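Local coordinates for protein thiosulfate reductase (Thermus thermophilus, PDB 2VPZ) that probably reduces sulfur compounds such as polysulfide or thiosulfate, using molybdenum carried by two pterin guanine dinucleotides together with a [4Fe-4S] cluster, at residues G76-P80 with R81-A85; A85-T88 with T89-D93; G624-P627 with V628-F631. One frame throughout, in Å; residues are numbered along the deposited sequence.

Contact 1 (G76-P80 with R81-A85). With SF4 (iron/sulfur cluster), chain G; MGD (2-amino-5,6-dimercapto-7-methyl-3,7,8a,9-tetrahydro-8-oxa-1,3,9,10-tetraaza-anthracen-4-one guanosine dinucleotide), chain I.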
ATOM      1  N   GLY A  76      17.472  14.223  25.422  1.00 38.40           N
ATOM      2  CA  GLY A  76      18.139  13.250  24.592  1.00 38.36           C
ATOM      3  C   GLY A  76      18.205  13.506  23.091  1.00 38.48           C
ATOM      4  O   GLY A  76      19.102  12.981  22.400  1.00 39.40           O
ATOM      5  N   ARG A  77      17.270  14.301  22.570  1.00 38.03           N
ATOM      6  CA  ARG A  77      17.185  14.698  21.155  1.00 38.24           C
ATOM      7  C   ARG A  77      17.797  16.098  20.844  1.00 36.97           C
ATOM      8  O   ARG A  77      18.149  16.864  21.757  1.00 36.08           O
ATOM      9  CB  ARG A  77      15.733  14.686  20.631  1.00 38.74           C
ATOM     10  CG  ARG A  77      14.722  13.855  21.396  1.00 42.98           C
ATOM     11  CD  ARG A  77      14.756  12.406  20.960  1.00 47.29           C
ATOM     12  NE  ARG A  77      15.632  11.591  21.796  1.00 52.15           N
ATOM     13  CZ  ARG A  77      15.211  10.679  22.659  1.00 54.73           C
ATOM     14  NH1 ARG A  77      13.919  10.469  22.786  1.00 56.98           N
ATOM     15  NH2 ARG A  77      16.064   9.982  23.395  1.00 54.92           N
ATOM     16  N   LEU A  78      17.890  16.415  19.551  1.00 35.66           N
ATOM     17  CA  LEU A  78      18.439  17.655  19.010  1.00 36.17           C
ATOM     18  C   LEU A  78      17.919  17.886  17.569  1.00 36.34           C
ATOM     19  O   LEU A  78      17.771  16.926  16.794  1.00 36.02           O
ATOM     20  CB  LEU A  78      19.994  17.606  19.016  1.00 33.58           C
ATOM     21  CG  LEU A  78      20.842  18.756  19.617  1.00 34.15           C
ATOM     22  CD1 LEU A  78      20.299  19.146  21.020  1.00 33.54           C
ATOM     23  CD2 LEU A  78      22.336  18.361  19.709  1.00 32.36           C
ATOM     24  N   CYS A  79      17.624  19.139  17.214  1.00 35.52           N
ATOM     25  CA  CYS A  79      17.168  19.486  15.876  1.00 34.05           C
ATOM     26  C   CYS A  79      18.416  19.619  14.974  1.00 33.08           C
ATOM     27  O   CYS A  79      19.544  19.630  15.473  1.00 33.25           O
ATOM     28  CB  CYS A  79      16.380  20.828  15.880  1.00 33.62           C
ATOM     29  SG  CYS A  79      17.420  22.408  15.815  1.00 36.41           S
ATOM     30  N   PRO A  80      18.229  19.722  13.630  1.00 31.89           N
ATOM     31  CA  PRO A  80      19.346  19.867  12.673  1.00 32.05           C
ATOM     32  C   PRO A  80      20.325  21.039  12.967  1.00 31.24           C
ATOM     33  O   PRO A  80      21.556  20.896  12.877  1.00 33.04           O
ATOM     34  CB  PRO A  80      18.654  19.980  11.307  1.00 31.89           C
ATOM     35  CG  PRO A  80      17.243  20.491  11.650  1.00 31.65           C
ATOM     36  CD  PRO A  80      16.924  19.854  12.972  1.00 32.13           C
ATOM     37  N   ARG A  81      19.779  22.203  13.315  1.00 33.24           N
ATOM     38  CA  ARG A  81      20.568  23.399  13.635  1.00 33.16           C
ATOM     39  C   ARG A  81      21.477  23.187  14.850  1.00 33.58           C
ATOM     40  O   ARG A  81      22.596  23.722  14.893  1.00 35.27           O
ATOM     41  CB  ARG A  81      19.633  24.611  13.835  1.00 30.74           C
ATOM     42  CG  ARG A  81      18.946  25.013  12.524  1.00 30.86           C
ATOM     43  CD  ARG A  81      17.730  25.937  12.714  1.00 30.99           C
ATOM     44  NE  ARG A  81      16.746  25.455  13.687  1.00 29.64           N
ATOM     45  CZ  ARG A  81      16.440  26.035  14.847  1.00 28.53           C
ATOM     46  NH1 ARG A  81      17.035  27.154  15.216  1.00 26.78           N
ATOM     47  NH2 ARG A  81      15.541  25.467  15.650  1.00 28.35           N
ATOM     48  N   GLY A  82      21.009  22.410  15.824  1.00 32.96           N
ATOM     49  CA  GLY A  82      21.798  22.117  17.004  1.00 30.19           C
ATOM     50  C   GLY A  82      22.970  21.217  16.645  1.00 31.76           C
ATOM     51  O   GLY A  82      24.105  21.414  17.117  1.00 30.57           O
ATOM     52  N   GLN A  83      22.717  20.235  15.774  1.00 31.63           N
ATOM     53  CA  GLN A  83      23.745  19.291  15.309  1.00 31.70           C
ATOM     54  C   GLN A  83      24.856  19.942  14.458  1.00 31.47           C
ATOM     55  O   GLN A  83      26.027  19.590  14.601  1.00 31.37           O
ATOM     56  CB  GLN A  83      23.132  18.113  14.525  1.00 31.01           C
ATOM     57  CG  GLN A  83      22.194  17.148  15.301  1.00 32.12           C
ATOM     58  CD  GLN A  83      22.926  16.139  16.203  1.00 32.28           C
ATOM     59  OE1 GLN A  83      22.299  15.355  16.922  1.00 32.11           O
ATOM     60  NE2 GLN A  83      24.269  16.154  16.160  1.00 31.17           N
ATOM     61  N   GLY A  84      24.497  20.879  13.586  1.00 32.92           N
ATOM     62  CA  GLY A  84      25.482  21.552  12.760  1.00 33.92           C
ATOM     63  C   GLY A  84      26.097  22.820  13.323  1.00 34.03           C
ATOM     64  O   GLY A  84      27.132  23.293  12.849  1.00 36.44           O
ATOM     65  N   ALA A  85      25.498  23.367  14.367  1.00 34.58           N
ATOM     66  CA  ALA A  85      25.987  24.599  15.018  1.00 33.51           C
ATOM     67  C   ALA A  85      27.491  24.722  15.302  1.00 31.95           C
ATOM     68  O   ALA A  85      28.064  25.797  15.239  1.00 32.24           O
ATOM     69  CB  ALA A  85      25.163  24.903  16.332  1.00 32.24           C
TER
HETATM   70 FE1  SF4 G1764      17.867  23.879  20.568  1.00 41.75          FE
HETATM   71 FE2  SF4 G1764      17.765  23.470  17.853  1.00 32.40          FE
HETATM   72 FE3  SF4 G1764      17.835  26.009  18.904  1.00 33.34          FE
HETATM   73 FE4  SF4 G1764      20.081  24.449  19.008  1.00 39.34          FE
HETATM   74  S1  SF4 G1764      19.058  25.215  17.094  1.00 34.05           S
HETATM   75  S2  SF4 G1764      19.216  25.748  20.729  1.00 38.14           S
HETATM   76  S3  SF4 G1764      19.148  22.383  19.330  1.00 40.54           S
HETATM   77  S4  SF4 G1764      16.126  24.460  19.165  1.00 37.84           S
HETATM   78  PB  MGD I1766       4.350  32.436  12.152  1.00 29.45           P
HETATM   79  O1B MGD I1766       4.635  33.773  11.590  1.00 30.92           O
HETATM   80  O2B MGD I1766       3.230  32.235  13.040  1.00 30.31           O
HETATM   81  O3B MGD I1766       5.801  32.170  12.771  1.00 28.55           O
HETATM   82  O3A MGD I1766       7.959  31.045  13.516  1.00 23.67           O
HETATM   83  PA  MGD I1766       6.423  31.172  13.852  1.00 26.89           P
HETATM   84  O1A MGD I1766       6.432  31.690  15.214  1.00 27.59           O
HETATM   85  O2A MGD I1766       5.817  29.853  13.757  1.00 24.89           O
HETATM   86  O5' MGD I1766       4.184  31.399  11.003  1.00 31.16           O
HETATM   87  C5' MGD I1766       4.745  31.393   9.688  1.00 31.22           C
HETATM   88  C4' MGD I1766       3.533  30.925   8.899  1.00 31.10           C
HETATM   89  O4' MGD I1766       2.663  32.039   9.008  1.00 32.35           O
HETATM   90  C3' MGD I1766       3.695  30.692   7.373  1.00 33.43           C
HETATM   91  O3' MGD I1766       3.126  29.418   6.975  1.00 31.24           O
HETATM   92  C2' MGD I1766       2.882  31.825   6.699  1.00 34.38           C
HETATM   93  O2' MGD I1766       2.055  31.262   5.688  1.00 33.50           O
HETATM   94  C1' MGD I1766       1.913  32.203   7.791  1.00 35.91           C
HETATM   95  N9  MGD I1766       1.053  33.406   7.617  1.00 38.88           N
HETATM   96  C8  MGD I1766       1.374  34.550   6.934  1.00 40.67           C
HETATM   97  N7  MGD I1766       0.355  35.454   6.961  1.00 40.55           N
HETATM   98  C5  MGD I1766      -0.655  34.871   7.657  1.00 40.14           C
HETATM   99  C6  MGD I1766      -2.048  35.237   7.988  1.00 40.02           C
HETATM  100  O6  MGD I1766      -2.428  36.367   7.663  1.00 39.30           O
HETATM  101  N1  MGD I1766      -2.793  34.388   8.693  1.00 39.40           N
HETATM  102  C2  MGD I1766      -2.342  33.156   9.052  1.00 40.16           C
HETATM  103  N2  MGD I1766      -3.154  32.307   9.776  1.00 40.23           N
HETATM  104  N3  MGD I1766      -1.069  32.736   8.774  1.00 40.37           N
HETATM  105  C4  MGD I1766      -0.195  33.529   8.095  1.00 39.27           C
HETATM  106  C10 MGD I1766       9.024  31.927  13.799  1.00 28.60           C
HETATM  107  C11 MGD I1766       9.656  31.372  15.034  1.00 31.56           C
HETATM  108  O11 MGD I1766      10.292  30.133  14.688  1.00 32.06           O
HETATM  109  C12 MGD I1766      10.521  32.397  15.813  1.00 34.59           C
HETATM  110  S12 MGD I1766       9.927  33.912  16.241  1.00 31.68           S
HETATM  111  C13 MGD I1766      11.817  32.137  16.215  1.00 34.58           C
HETATM  112  S13 MGD I1766      12.670  33.257  17.174  1.00 33.05           S
HETATM  113  C14 MGD I1766      12.496  30.844  15.843  1.00 33.20           C
HETATM  114  N15 MGD I1766      13.444  30.912  14.794  1.00 33.64           N
HETATM  115  C16 MGD I1766      13.761  29.808  14.044  1.00 36.05           C
HETATM  116  C17 MGD I1766      14.787  29.773  12.942  1.00 36.78           C
HETATM  117  O17 MGD I1766      15.467  30.808  12.697  1.00 39.32           O
HETATM  118  N18 MGD I1766      15.033  28.593  12.278  1.00 35.77           N
HETATM  119  C19 MGD I1766      14.265  27.514  12.574  1.00 36.26           C
HETATM  120  N19 MGD I1766      14.475  26.428  11.855  1.00 35.61           N
HETATM  121  N20 MGD I1766      13.274  27.439  13.524  1.00 36.72           N
HETATM  122  C21 MGD I1766      13.044  28.551  14.288  1.00 36.23           C
HETATM  123  N22 MGD I1766      12.099  28.591  15.214  1.00 36.45           N
HETATM  124  C23 MGD I1766      11.433  29.792  15.597  1.00 33.32           C

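Contact 2 (A85-T88 with T89-D93)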
ATOM      1  N   ALA A  85      25.498  23.367  14.367  1.00 34.58           N
ATOM      2  CA  ALA A  85      25.987  24.599  15.018  1.00 33.51           C
ATOM      3  C   ALA A  85      27.491  24.722  15.302  1.00 31.95           C
ATOM      4  O   ALA A  85      28.064  25.797  15.239  1.00 32.24           O
ATOM      5  CB  ALA A  85      25.163  24.903  16.332  1.00 32.24           C
ATOM      6  N   PRO A  86      28.153  23.614  15.649  1.00 32.11           N
ATOM      7  CA  PRO A  86      29.595  23.775  15.884  1.00 32.66           C
ATOM      8  C   PRO A  86      30.529  24.189  14.724  1.00 34.41           C
ATOM      9  O   PRO A  86      31.627  24.671  14.992  1.00 36.26           O
ATOM     10  CB  PRO A  86      30.024  22.429  16.478  1.00 31.98           C
ATOM     11  CG  PRO A  86      28.793  21.978  17.241  1.00 31.11           C
ATOM     12  CD  PRO A  86      27.621  22.442  16.378  1.00 30.95           C
ATOM     13  N   GLN A  87      30.141  24.066  13.459  1.00 33.54           N
ATOM     14  CA  GLN A  87      31.140  24.419  12.458  1.00 34.84           C
ATOM     15  C   GLN A  87      31.525  25.920  12.353  1.00 35.64           C
ATOM     16  O   GLN A  87      32.604  26.256  11.844  1.00 36.53           O
ATOM     17  CB  GLN A  87      30.890  23.751  11.060  1.00 36.14           C
ATOM     18  CG  GLN A  87      30.115  24.487   9.945  1.00 35.88           C
ATOM     19  CD  GLN A  87      30.791  25.764   9.414  1.00 37.56           C
ATOM     20  OE1 GLN A  87      30.377  26.876   9.768  1.00 39.34           O
ATOM     21  NE2 GLN A  87      31.802  25.618   8.556  1.00 38.18           N
ATOM     22  N   THR A  88      30.708  26.844  12.870  1.00 34.82           N
ATOM     23  CA  THR A  88      31.093  28.263  12.800  1.00 36.37           C
ATOM     24  C   THR A  88      32.438  28.481  13.551  1.00 37.78           C
ATOM     25  O   THR A  88      33.261  29.324  13.175  1.00 38.24           O
ATOM     26  CB  THR A  88      30.027  29.225  13.401  1.00 36.12           C
ATOM     27  OG1 THR A  88      28.831  29.165  12.631  1.00 37.85           O
ATOM     28  CG2 THR A  88      30.578  30.682  13.439  1.00 36.50           C
ATOM     29  N   THR A  89      32.649  27.700  14.598  1.00 38.11           N
ATOM     30  CA  THR A  89      33.870  27.775  15.369  1.00 37.46           C
ATOM     31  C   THR A  89      35.068  27.342  14.505  1.00 37.49           C
ATOM     32  O   THR A  89      36.192  27.783  14.741  1.00 40.01           O
ATOM     33  CB  THR A  89      33.820  26.840  16.638  1.00 37.08           C
ATOM     34  OG1 THR A  89      32.624  27.071  17.376  1.00 36.09           O
ATOM     35  CG2 THR A  89      35.051  27.067  17.534  1.00 35.91           C
ATOM     36  N   TYR A  90      34.818  26.507  13.495  1.00 38.57           N
ATOM     37  CA  TYR A  90      35.865  25.958  12.596  1.00 38.06           C
ATOM     38  C   TYR A  90      35.694  26.358  11.143  1.00 38.44           C
ATOM     39  O   TYR A  90      35.940  25.591  10.204  1.00 37.61           O
ATOM     40  CB  TYR A  90      35.925  24.452  12.743  1.00 37.51           C
ATOM     41  CG  TYR A  90      35.809  24.042  14.190  1.00 38.07           C
ATOM     42  CD1 TYR A  90      34.661  23.395  14.665  1.00 38.84           C
ATOM     43  CD2 TYR A  90      36.809  24.374  15.109  1.00 38.36           C
ATOM     44  CE1 TYR A  90      34.504  23.092  16.029  1.00 38.11           C
ATOM     45  CE2 TYR A  90      36.677  24.077  16.481  1.00 39.34           C
ATOM     46  CZ  TYR A  90      35.516  23.432  16.941  1.00 39.19           C
ATOM     47  OH  TYR A  90      35.367  23.138  18.284  1.00 37.98           O
ATOM     48  N   ASP A  91      35.276  27.614  10.989  1.00 38.52           N
ATOM     49  CA  ASP A  91      35.039  28.255   9.708  1.00 40.66           C
ATOM     50  C   ASP A  91      36.266  29.198   9.409  1.00 41.19           C
ATOM     51  O   ASP A  91      36.515  30.123  10.187  1.00 41.32           O
ATOM     52  CB  ASP A  91      33.683  29.016   9.862  1.00 41.19           C
ATOM     53  CG  ASP A  91      33.279  29.843   8.612  1.00 42.13           C
ATOM     54  OD1 ASP A  91      34.019  29.824   7.604  1.00 42.38           O
ATOM     55  OD2 ASP A  91      32.206  30.510   8.677  1.00 41.03           O
ATOM     56  N   PRO A  92      37.047  28.952   8.299  1.00 40.87           N
ATOM     57  CA  PRO A  92      38.208  29.761   7.888  1.00 41.16           C
ATOM     58  C   PRO A  92      38.029  31.310   7.707  1.00 41.16           C
ATOM     59  O   PRO A  92      39.023  32.083   7.625  1.00 43.38           O
ATOM     60  CB  PRO A  92      38.735  29.077   6.607  1.00 41.92           C
ATOM     61  CG  PRO A  92      37.526  28.275   6.093  1.00 40.54           C
ATOM     62  CD  PRO A  92      36.825  27.838   7.374  1.00 41.83           C
ATOM     63  N   ASP A  93      36.761  31.724   7.609  1.00 40.62           N
ATOM     64  CA  ASP A  93      36.308  33.139   7.430  1.00 40.70           C
ATOM     65  C   ASP A  93      35.822  33.721   8.770  1.00 39.80           C
ATOM     66  O   ASP A  93      35.492  34.910   8.880  1.00 40.73           O
ATOM     67  CB  ASP A  93      35.122  33.350   6.442  1.00 40.26           C
ATOM     68  CG  ASP A  93      35.224  32.531   5.132  1.00 39.72           C
ATOM     69  OD1 ASP A  93      36.322  32.361   4.604  1.00 40.23           O
ATOM     70  OD2 ASP A  93      34.135  32.113   4.635  1.00 38.68           O
TER
HETATM   71  O   HOH W   1      29.590  27.541  16.840  1.00 36.10           O
HETATM   72  O   HOH W   2      29.751  29.454   9.914  1.00 30.00           O

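Contact 3 (G624-P627 with V628-F631). With MGD (2-amino-5,6-dimercapto-7-methyl-3,7,8a,9-tetrahydro-8-oxa-1,3,9,10-tetraaza-anthracen-4-one guanosine dinucleotide), chain I.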
ATOM      1  N   GLY A 624       9.173  32.834   6.227  1.00 35.08           N
ATOM      2  CA  GLY A 624       9.233  31.948   7.351  1.00 33.27           C
ATOM      3  C   GLY A 624      10.556  31.247   7.520  1.00 33.35           C
ATOM      4  O   GLY A 624      11.591  31.715   7.038  1.00 32.04           O
ATOM      5  N   ARG A 625      10.517  30.083   8.168  1.00 32.82           N
ATOM      6  CA  ARG A 625      11.716  29.313   8.458  1.00 32.16           C
ATOM      7  C   ARG A 625      11.999  28.072   7.617  1.00 32.60           C
ATOM      8  O   ARG A 625      11.078  27.375   7.170  1.00 31.28           O
ATOM      9  CB  ARG A 625      11.713  28.917   9.932  1.00 30.09           C
ATOM     10  CG  ARG A 625      11.327  30.030  10.910  1.00 29.76           C
ATOM     11  CD  ARG A 625      12.370  31.155  10.924  1.00 29.63           C
ATOM     12  NE  ARG A 625      12.055  32.240  11.853  1.00 27.79           N
ATOM     13  CZ  ARG A 625      12.070  33.544  11.568  1.00 30.11           C
ATOM     14  NH1 ARG A 625      12.390  33.966  10.351  1.00 27.10           N
ATOM     15  NH2 ARG A 625      11.748  34.430  12.513  1.00 29.88           N
ATOM     16  N   SER A 626      13.301  27.794   7.419  1.00 34.05           N
ATOM     17  CA  SER A 626      13.825  26.579   6.735  1.00 34.80           C
ATOM     18  C   SER A 626      14.201  25.668   7.967  1.00 33.50           C
ATOM     19  O   SER A 626      14.920  26.106   8.860  1.00 32.98           O
ATOM     20  CB  SER A 626      15.051  26.943   5.863  1.00 35.40           C
ATOM     21  OG  SER A 626      15.769  25.797   5.471  1.00 35.42           O
ATOM     22  N   PRO A 627      13.741  24.381   7.985  1.00 32.86           N
ATOM     23  CA  PRO A 627      14.081  23.535   9.151  1.00 33.08           C
ATOM     24  C   PRO A 627      15.535  23.387   9.635  1.00 32.67           C
ATOM     25  O   PRO A 627      15.830  23.003  10.792  1.00 33.22           O
ATOM     26  CB  PRO A 627      13.449  22.170   8.822  1.00 32.49           C
ATOM     27  CG  PRO A 627      13.536  22.099   7.272  1.00 32.22           C
ATOM     28  CD  PRO A 627      13.296  23.564   6.839  1.00 32.87           C
ATOM     29  N   VAL A 628      16.419  23.768   8.720  1.00 32.09           N
ATOM     30  CA  VAL A 628      17.878  23.633   8.780  1.00 31.55           C
ATOM     31  C   VAL A 628      18.761  24.908   8.924  1.00 30.49           C
ATOM     32  O   VAL A 628      19.976  24.836   9.159  1.00 31.39           O
ATOM     33  CB  VAL A 628      18.232  22.828   7.456  1.00 33.52           C
ATOM     34  CG1 VAL A 628      19.661  22.998   7.045  1.00 34.76           C
ATOM     35  CG2 VAL A 628      17.863  21.320   7.624  1.00 34.01           C
ATOM     36  N   HIS A 629      18.153  26.086   8.777  1.00 28.61           N
ATOM     37  CA  HIS A 629      18.867  27.341   8.883  1.00 27.91           C
ATOM     38  C   HIS A 629      18.273  28.222   9.998  1.00 27.97           C
ATOM     39  O   HIS A 629      17.051  28.250  10.198  1.00 28.85           O
ATOM     40  CB  HIS A 629      18.828  28.123   7.496  1.00 25.47           C
ATOM     41  CG  HIS A 629      19.729  27.602   6.416  1.00 27.26           C
ATOM     42  ND1 HIS A 629      21.087  27.719   6.448  1.00 23.38           N
ATOM     43  CD2 HIS A 629      19.449  26.961   5.277  1.00 24.08           C
ATOM     44  CE1 HIS A 629      21.612  27.159   5.380  1.00 25.56           C
ATOM     45  NE2 HIS A 629      20.630  26.688   4.649  1.00 25.36           N
ATOM     46  N   THR A 630      19.122  28.905  10.760  1.00 28.23           N
ATOM     47  CA  THR A 630      18.632  29.825  11.785  1.00 29.78           C
ATOM     48  C   THR A 630      18.628  31.273  11.155  1.00 30.96           C
ATOM     49  O   THR A 630      19.584  31.628  10.461  1.00 35.03           O
ATOM     50  CB  THR A 630      19.546  29.778  13.062  1.00 29.66           C
ATOM     51  OG1 THR A 630      19.463  28.484  13.685  1.00 30.88           O
ATOM     52  CG2 THR A 630      19.120  30.864  14.067  1.00 29.62           C
ATOM     53  N   PHE A 631      17.554  32.054  11.284  1.00 28.94           N
ATOM     54  CA  PHE A 631      17.497  33.445  10.738  1.00 33.51           C
ATOM     55  C   PHE A 631      18.340  33.789   9.505  1.00 36.16           C
ATOM     56  O   PHE A 631      17.910  33.587   8.360  1.00 38.02           O
ATOM     57  CB  PHE A 631      17.857  34.409  11.852  1.00 32.21           C
ATOM     58  CG  PHE A 631      17.063  34.236  13.093  1.00 28.38           C
ATOM     59  CD1 PHE A 631      17.681  34.044  14.321  1.00 26.52           C
ATOM     60  CD2 PHE A 631      15.673  34.219  13.005  1.00 28.54           C
ATOM     61  CE1 PHE A 631      16.926  33.830  15.463  1.00 28.22           C
ATOM     62  CE2 PHE A 631      14.870  34.006  14.150  1.00 29.44           C
ATOM     63  CZ  PHE A 631      15.501  33.813  15.388  1.00 28.53           C
TER
HETATM   64  PB  MGD I1766       4.350  32.436  12.152  1.00 29.45           P
HETATM   65  O1B MGD I1766       4.635  33.773  11.590  1.00 30.92           O
HETATM   66  O2B MGD I1766       3.230  32.235  13.040  1.00 30.31           O
HETATM   67  O3B MGD I1766       5.801  32.170  12.771  1.00 28.55           O
HETATM   68  O3A MGD I1766       7.959  31.045  13.516  1.00 23.67           O
HETATM   69  PA  MGD I1766       6.423  31.172  13.852  1.00 26.89           P
HETATM   70  O1A MGD I1766       6.432  31.690  15.214  1.00 27.59           O
HETATM   71  O2A MGD I1766       5.817  29.853  13.757  1.00 24.89           O
HETATM   72  O5' MGD I1766       4.184  31.399  11.003  1.00 31.16           O
HETATM   73  C5' MGD I1766       4.745  31.393   9.688  1.00 31.22           C
HETATM   74  C4' MGD I1766       3.533  30.925   8.899  1.00 31.10           C
HETATM   75  O4' MGD I1766       2.663  32.039   9.008  1.00 32.35           O
HETATM   76  C3' MGD I1766       3.695  30.692   7.373  1.00 33.43           C
HETATM   77  O3' MGD I1766       3.126  29.418   6.975  1.00 31.24           O
HETATM   78  C2' MGD I1766       2.882  31.825   6.699  1.00 34.38           C
HETATM   79  O2' MGD I1766       2.055  31.262   5.688  1.00 33.50           O
HETATM   80  C1' MGD I1766       1.913  32.203   7.791  1.00 35.91           C
HETATM   81  N9  MGD I1766       1.053  33.406   7.617  1.00 38.88           N
HETATM   82  C8  MGD I1766       1.374  34.550   6.934  1.00 40.67           C
HETATM   83  N7  MGD I1766       0.355  35.454   6.961  1.00 40.55           N
HETATM   84  C5  MGD I1766      -0.655  34.871   7.657  1.00 40.14           C
HETATM   85  C6  MGD I1766      -2.048  35.237   7.988  1.00 40.02           C
HETATM   86  O6  MGD I1766      -2.428  36.367   7.663  1.00 39.30           O
HETATM   87  N1  MGD I1766      -2.793  34.388   8.693  1.00 39.40           N
HETATM   88  C2  MGD I1766      -2.342  33.156   9.052  1.00 40.16           C
HETATM   89  N2  MGD I1766      -3.154  32.307   9.776  1.00 40.23           N
HETATM   90  N3  MGD I1766      -1.069  32.736   8.774  1.00 40.37           N
HETATM   91  C4  MGD I1766      -0.195  33.529   8.095  1.00 39.27           C
HETATM   92  C10 MGD I1766       9.024  31.927  13.799  1.00 28.60           C
HETATM   93  C11 MGD I1766       9.656  31.372  15.034  1.00 31.56           C
HETATM   94  O11 MGD I1766      10.292  30.133  14.688  1.00 32.06           O
HETATM   95  C12 MGD I1766      10.521  32.397  15.813  1.00 34.59           C
HETATM   96  S12 MGD I1766       9.927  33.912  16.241  1.00 31.68           S
HETATM   97  C13 MGD I1766      11.817  32.137  16.215  1.00 34.58           C
HETATM   98  S13 MGD I1766      12.670  33.257  17.174  1.00 33.05           S
HETATM   99  C14 MGD I1766      12.496  30.844  15.843  1.00 33.20           C
HETATM  100  N15 MGD I1766      13.444  30.912  14.794  1.00 33.64           N
HETATM  101  C16 MGD I1766      13.761  29.808  14.044  1.00 36.05           C
HETATM  102  C17 MGD I1766      14.787  29.773  12.942  1.00 36.78           C
HETATM  103  O17 MGD I1766      15.467  30.808  12.697  1.00 39.32           O
HETATM  104  N18 MGD I1766      15.033  28.593  12.278  1.00 35.77           N
HETATM  105  C19 MGD I1766      14.265  27.514  12.574  1.00 36.26           C
HETATM  106  N19 MGD I1766      14.475  26.428  11.855  1.00 35.61           N
HETATM  107  N20 MGD I1766      13.274  27.439  13.524  1.00 36.72           N
HETATM  108  C21 MGD I1766      13.044  28.551  14.288  1.00 36.23           C
HETATM  109  N22 MGD I1766      12.099  28.591  15.214  1.00 36.45           N
HETATM  110  C23 MGD I1766      11.433  29.792  15.597  1.00 33.32           C
HETATM  111  O   HOH W   3      15.246  29.666   8.613  1.00 28.74           O

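Contact 1 (G76-P80 with R81-A85)
Cys79 ligates the [4Fe-4S] cluster and Arg81 lies against it at the start of helix 80-84, where Cys79, the last of the four cluster cysteines in sequence, occupies the N-cap. Its SG binds FE2 of SF4 at 2.3 Å. SG stands between the backbone N and the carbonyl carbon (chi1 83°), a torsion that turns the sulfur back toward the first helical turn. There Gly82 N reaches Cys79 SG over 3.6 Å in a weak capping bond, and the helix start would probably soften the charge of the thiolate.

Arg81 lies between two cofactors. Its CG is anti to the carbonyl carbon and the chain bends at chi3 (-51°), which lays the guanidinium flat across the gap. Arg81 CZ is 3.5 Å from SF4 S1, which sits over one face toward the rim. Over the centre of the opposite face comes the pterin of MGD, its C19 3.5 Å from Arg81 CZ. Cys79 SG approaches the same group obliquely. A hydrogen bond from NH1 to Thr630 OG1 and a weak one from NH2 to Thr214 O limit its rotation. A basic side chain between cluster and pterin is known from relatives and is consistent with a path for electrons. Losing the guanidinium to an alanine here would probably open a gap between SF4 and the pterin and leave Thr630 OG1 without this partner.

On the far side of the cluster Leu78 CD1 touches SF4 S3 at 3.8 Å, while its side chain crosses that of Gln83. The first turns of the helix are formed by Gln83 N to Cys79 O, 3.2 Å, and Gly84 N to Pro80 O, 3.0 Å. Gly82, having no side chain, brings its bare CA to 3.5 Å from SF4 FE4.

Contact 2 (A85-T88 with T89-D93)
Pro86 and Tyr90 meet in a run of successive turns after helix 80-84, held by i to i+3 bonds; the backbone angles are helical from Ala85 to Thr89 and leave that range at Tyr90. Thr89 N donates to Pro86 O at 3.2 Å, and Tyr90 N to Gln87 O at 2.8 Å; in both, the donor lies well above the carbonyl plane. A weak bond from Asp91 N to Thr88 O adds the last turn.

The tight part lies around Tyr90. Its ring comes in obliquely to the turn, CD1 3.3 Å from Pro86 O, and Thr89 CB sits over the centre of one ring face. Beyond the segments the ring has a cation-pi partner in Arg61, and its OH bonds to Val62 N, which fixes the far end.

The other side is looser and bridged by water. Gln87, its chain bent at chi2, comes back toward Asp91 but makes only a light touch, OE1 to Asp91 CB at 3.9 Å, with amide and carboxylate planes 54° apart. One water fills in between them: it donates to Gln87 OE1 (2.7 Å) and to Asp91 OD2 (2.9 Å), and accepts from Thr88 OG1 (2.9 Å), so three polar ends share it. Asp91 CG is anti to the backbone N (chi1 177°), which turns the carboxylate toward that water; OD2 also accepts from Asn636 ND2. A second water links the turns further back, donating to Ala85 O at 2.8 Å and bonding to Thr89 OG1.

Contact 3 (G624-P627 with V628-F631)
The type I beta turn from Ser626 to His629, in the dinucleotide-binding part of the protein, leads into the backbone that reads the pterin edge of MGD. The turn is closed by His629 N to Ser626 O, 3.2 Å. MGD N18 donates to His629 O at 2.9 Å in a nearly straight bond (174°), and Phe631 N donates to MGD O17 at 2.8 Å. A weak bond runs from MGD N19 to Ser626 O, 3.0 Å. A water accepts from Ser626 N and donates to His629 O, giving that carbonyl a second donor. Ser626 OG bonds to Asp644 OD2 and His629 NE2 to Asp644 O.

Arg625 lies over a pterin face and Phe631 stands beside its edge. Their flat groups stand 86° apart, with Phe631 CE2 over a face of the guanidinium, 3.6 Å from Arg625 NH2. Bent at chi2 (-66°), the Arg625 chain lies along the pterin, CD 3.4 Å from MGD C17, and its NH1 bonds to O17 of a second MGD. Phe631 has MGD O17 over one ring face, while its CZ edge meets MGD S13 at 3.4 Å.

Two pterin N-H donors and one carbonyl are thus matched by main-chain atoms, and recognition of this edge probably depends on the path of the backbone, the N19 bond being the weak one, while the charged and aromatic side chains pack around the ring system and touch both dinucleotides.

All three contacts are largely buried, but their depth differs: contact 3 lies nearest the centre of the chain, contact 1 farther out, contact 2 farthest. Contacts 1 and 2 follow one another through Ala85, and the chemistry changes along that stretch from iron-sulfur ligation to backbone turns bridged by water, with no cofactor atom in touch. Contacts 1 and 3 come from distant parts of the sequence yet meet directly, Pro80 packing on Pro627 and Arg81 against Val628 and His629, and they share one MGD: contact 1 sets Arg81 against one face of its pterin, contact 3 sets Arg625 over the opposite face and binds the edge with backbone atoms. Contact 2 touches neither MGD nor contact 3.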